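Local coordinates for Oxidored_FMN domain-containing protein ([Pseudomonas] geniculata N1, PDB 6L6J) that probably oxidises the amine 6-hydroxypseudooxynicotine, using FMN and a [4Fe-4S] cluster, and carries a bound ADP in its Rossmann-like region, at residues 546-558 / 574-586. Residues are numbered along the deposited sequence; the frame is centred on the assembly and turned at random.
Sequences CKVTYVTTASDPS and MNEAGIEIVVGTA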
# COMPACT_ATOMS: atom_id res chain seq x y z
N CYS A 546 22.17 -22.26 -5.09
CA CYS A 546 22.14 -22.82 -3.71
C CYS A 546 20.78 -23.48 -3.45
O CYS A 546 19.77 -22.96 -3.93
CB CYS A 546 22.37 -21.78 -2.62
SG CYS A 546 23.82 -20.74 -2.89
N LYS A 547 20.77 -24.60 -2.73
CA LYS A 547 19.56 -25.17 -2.09
C LYS A 547 19.30 -24.37 -0.82
O LYS A 547 20.12 -24.46 0.11
CB LYS A 547 19.74 -26.67 -1.83
CG LYS A 547 18.72 -27.31 -0.89
CD LYS A 547 17.34 -27.50 -1.50
CE LYS A 547 16.25 -27.61 -0.45
NZ LYS A 547 14.95 -28.05 -1.02
N VAL A 548 18.21 -23.59 -0.79
CA VAL A 548 17.83 -22.71 0.35
C VAL A 548 16.76 -23.39 1.22
O VAL A 548 15.77 -23.88 0.65
CB VAL A 548 17.35 -21.32 -0.13
CG1 VAL A 548 17.02 -20.41 1.05
CG2 VAL A 548 18.39 -20.65 -1.01
N THR A 549 16.95 -23.35 2.55
CA THR A 549 15.87 -23.53 3.55
C THR A 549 15.61 -22.18 4.25
O THR A 549 16.53 -21.64 4.89
CB THR A 549 16.21 -24.64 4.55
OG1 THR A 549 16.25 -25.89 3.89
CG2 THR A 549 15.19 -24.77 5.67
N TYR A 550 14.39 -21.67 4.18
CA TYR A 550 13.95 -20.46 4.93
C TYR A 550 13.42 -20.91 6.29
O TYR A 550 12.48 -21.74 6.30
CB TYR A 550 12.88 -19.67 4.15
CG TYR A 550 12.20 -18.61 4.97
CD1 TYR A 550 11.06 -18.90 5.72
CD2 TYR A 550 12.70 -17.33 5.03
CE1 TYR A 550 10.44 -17.92 6.48
CE2 TYR A 550 12.09 -16.34 5.78
CZ TYR A 550 10.96 -16.64 6.51
OH TYR A 550 10.38 -15.67 7.27
N VAL A 551 14.00 -20.38 7.37
CA VAL A 551 13.72 -20.80 8.78
C VAL A 551 13.30 -19.57 9.57
O VAL A 551 14.11 -18.61 9.57
CB VAL A 551 14.97 -21.45 9.42
CG1 VAL A 551 14.72 -21.88 10.87
CG2 VAL A 551 15.51 -22.62 8.62
N THR A 552 12.11 -19.57 10.20
CA THR A 552 11.70 -18.48 11.12
C THR A 552 11.16 -19.02 12.46
O THR A 552 10.64 -20.16 12.50
CB THR A 552 10.67 -17.54 10.48
OG1 THR A 552 10.49 -16.50 11.46
CG2 THR A 552 9.36 -18.21 10.12
N THR A 553 11.24 -18.17 13.49
CA THR A 553 10.68 -18.38 14.85
C THR A 553 9.19 -18.04 14.86
O THR A 553 8.47 -18.53 15.75
CB THR A 553 11.43 -17.54 15.89
OG1 THR A 553 11.44 -16.18 15.44
CG2 THR A 553 12.85 -18.02 16.13
N ALA A 554 8.76 -17.25 13.88
CA ALA A 554 7.35 -16.89 13.62
C ALA A 554 6.56 -18.11 13.09
O ALA A 554 7.17 -19.06 12.56
CB ALA A 554 7.29 -15.72 12.66
N SER A 555 5.25 -18.07 13.26
CA SER A 555 4.34 -19.18 12.86
C SER A 555 4.10 -19.16 11.34
O SER A 555 3.71 -20.21 10.81
CB SER A 555 3.05 -19.09 13.60
OG SER A 555 3.29 -19.24 14.98
N ASP A 556 4.30 -18.01 10.71
CA ASP A 556 4.09 -17.79 9.26
C ASP A 556 5.37 -17.22 8.67
O ASP A 556 6.08 -16.49 9.36
CB ASP A 556 2.89 -16.88 9.03
CG ASP A 556 1.58 -17.50 9.48
OD1 ASP A 556 1.16 -18.48 8.86
OD2 ASP A 556 1.02 -17.01 10.43
N PRO A 557 5.72 -17.57 7.40
CA PRO A 557 6.85 -16.95 6.72
C PRO A 557 6.58 -15.45 6.59
O PRO A 557 5.47 -15.09 6.27
CB PRO A 557 6.96 -17.68 5.37
CG PRO A 557 5.60 -18.31 5.16
CD PRO A 557 5.05 -18.57 6.55
N SER A 558 7.61 -14.64 6.87
CA SER A 558 7.67 -13.17 6.66
C SER A 558 6.40 -12.51 7.18
O SER A 558 5.69 -11.86 6.42
CB SER A 558 7.90 -12.85 5.21
OG SER A 558 9.19 -13.31 4.81
N MET A 574 8.43 -19.38 -3.28
CA MET A 574 9.39 -20.28 -2.57
C MET A 574 9.10 -21.73 -3.01
O MET A 574 10.05 -22.43 -3.44
CB MET A 574 9.27 -20.11 -1.05
CG MET A 574 10.05 -18.91 -0.44
SD MET A 574 9.86 -18.73 1.40
CE MET A 574 11.00 -17.40 1.75
N ASN A 575 7.84 -22.18 -2.93
CA ASN A 575 7.41 -23.50 -3.46
C ASN A 575 7.91 -23.69 -4.90
O ASN A 575 8.37 -24.79 -5.22
CB ASN A 575 5.89 -23.66 -3.39
CG ASN A 575 5.42 -23.79 -1.96
OD1 ASN A 575 6.23 -24.03 -1.06
ND2 ASN A 575 4.14 -23.57 -1.73
N GLU A 576 7.85 -22.66 -5.73
CA GLU A 576 8.16 -22.77 -7.18
C GLU A 576 9.67 -22.94 -7.34
O GLU A 576 10.08 -23.80 -8.14
CB GLU A 576 7.55 -21.60 -7.97
CG GLU A 576 6.02 -21.70 -8.11
CD GLU A 576 5.29 -20.47 -8.65
OE1 GLU A 576 5.97 -19.53 -9.16
OE2 GLU A 576 4.03 -20.44 -8.58
N ALA A 577 10.47 -22.21 -6.55
CA ALA A 577 11.96 -22.25 -6.58
C ALA A 577 12.50 -23.46 -5.80
O ALA A 577 13.72 -23.65 -5.77
CB ALA A 577 12.51 -20.96 -5.98
N GLY A 578 11.62 -24.25 -5.17
CA GLY A 578 12.02 -25.31 -4.24
C GLY A 578 12.90 -24.76 -3.12
O GLY A 578 13.98 -25.36 -2.88
N ILE A 579 12.44 -23.66 -2.51
CA ILE A 579 12.96 -23.10 -1.23
C ILE A 579 12.14 -23.74 -0.09
O ILE A 579 10.90 -23.58 -0.03
CB ILE A 579 12.93 -21.55 -1.22
CG1 ILE A 579 13.97 -20.95 -2.17
CG2 ILE A 579 13.10 -20.98 0.20
CD1 ILE A 579 14.03 -19.42 -2.17
N GLU A 580 12.84 -24.48 0.76
CA GLU A 580 12.28 -25.11 1.98
C GLU A 580 11.78 -24.01 2.93
O GLU A 580 12.54 -23.02 3.17
CB GLU A 580 13.35 -25.97 2.64
CG GLU A 580 12.81 -27.22 3.29
CD GLU A 580 12.24 -28.22 2.30
OE1 GLU A 580 11.19 -28.84 2.63
OE2 GLU A 580 12.87 -28.40 1.20
N ILE A 581 10.55 -24.18 3.45
CA ILE A 581 9.96 -23.32 4.50
C ILE A 581 9.90 -24.12 5.81
O ILE A 581 9.16 -25.13 5.86
CB ILE A 581 8.57 -22.80 4.08
CG1 ILE A 581 8.59 -22.21 2.67
CG2 ILE A 581 8.04 -21.81 5.11
CD1 ILE A 581 7.21 -21.97 2.09
N VAL A 582 10.64 -23.65 6.82
CA VAL A 582 10.55 -24.09 8.24
C VAL A 582 10.02 -22.93 9.10
O VAL A 582 10.57 -21.82 9.00
CB VAL A 582 11.92 -24.58 8.75
CG1 VAL A 582 11.84 -25.11 10.19
CG2 VAL A 582 12.55 -25.63 7.84
N VAL A 583 9.06 -23.21 9.98
CA VAL A 583 8.41 -22.20 10.87
C VAL A 583 8.40 -22.67 12.33
O VAL A 583 8.81 -23.80 12.63
CB VAL A 583 7.01 -21.88 10.36
CG1 VAL A 583 7.10 -21.20 8.99
CG2 VAL A 583 6.10 -23.11 10.33
N GLY A 584 7.96 -21.76 13.22
CA GLY A 584 7.97 -21.95 14.69
C GLY A 584 9.23 -22.65 15.17
O GLY A 584 9.11 -23.50 16.08
N THR A 585 10.39 -22.28 14.61
CA THR A 585 11.69 -22.95 14.83
C THR A 585 12.77 -21.89 15.08
O THR A 585 12.88 -20.95 14.27
CB THR A 585 12.09 -23.87 13.66
OG1 THR A 585 11.16 -24.94 13.54
CG2 THR A 585 13.44 -24.51 13.83
N ALA A 586 13.55 -22.08 16.15
CA ALA A 586 14.70 -21.22 16.50
C ALA A 586 16.01 -22.01 16.32
O ALA A 586 15.99 -23.27 16.43
CB ALA A 586 14.55 -20.72 17.91
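Y550 and M574 meet at the apolar centre, where the straight methionine chain brings its methyl group obliquely against the tyrosine ring, nearest CG (CE to CG 3.6 Å) and CD2. CE lies 4.0 Å from the centroid of the Y550 ring, an off-centre CH-pi contact 30° from the ring normal, with SD adding an oblique Met-aromatic contact. On the sheet face that carries Y550, I581 CG2 approaches ring atom CD1, and V548 CB packs against I579 CG1, both residues reaching helix 533-542. The ring's far end is polar: Y550 OH is gripped by two hydrogen bonds, from S558 N (3.0 Å) and with D527 OD2 on neighbouring strand 522-527, which restrains where that end lies. Across the sheet, T549 CG2 packs on V582 CG2 at 3.5 Å and V551 lies alongside V582.

Between the two faces runs a parallel ladder. E580 N donates to V548 O, Y550 N to E580 O, V582 N to Y550 O in a nearly straight 2.7 Å bond, and T552 N to V582 O. Past the ladder, the chain turns at G584, whose N bonds to A554 O at 2.9 Å, while T585 N reaches T552 O. At the opposite end, K547 NZ forms a 3.1 Å salt bridge with E580 OE2, the lysine chain bending at chi2 (73°) toward it. Strand 547-552, helix 567-577 with its Schellman end at G578, and strand 580-582 make a beta-alpha-beta crossover of the OYE-like second alpha/beta domain.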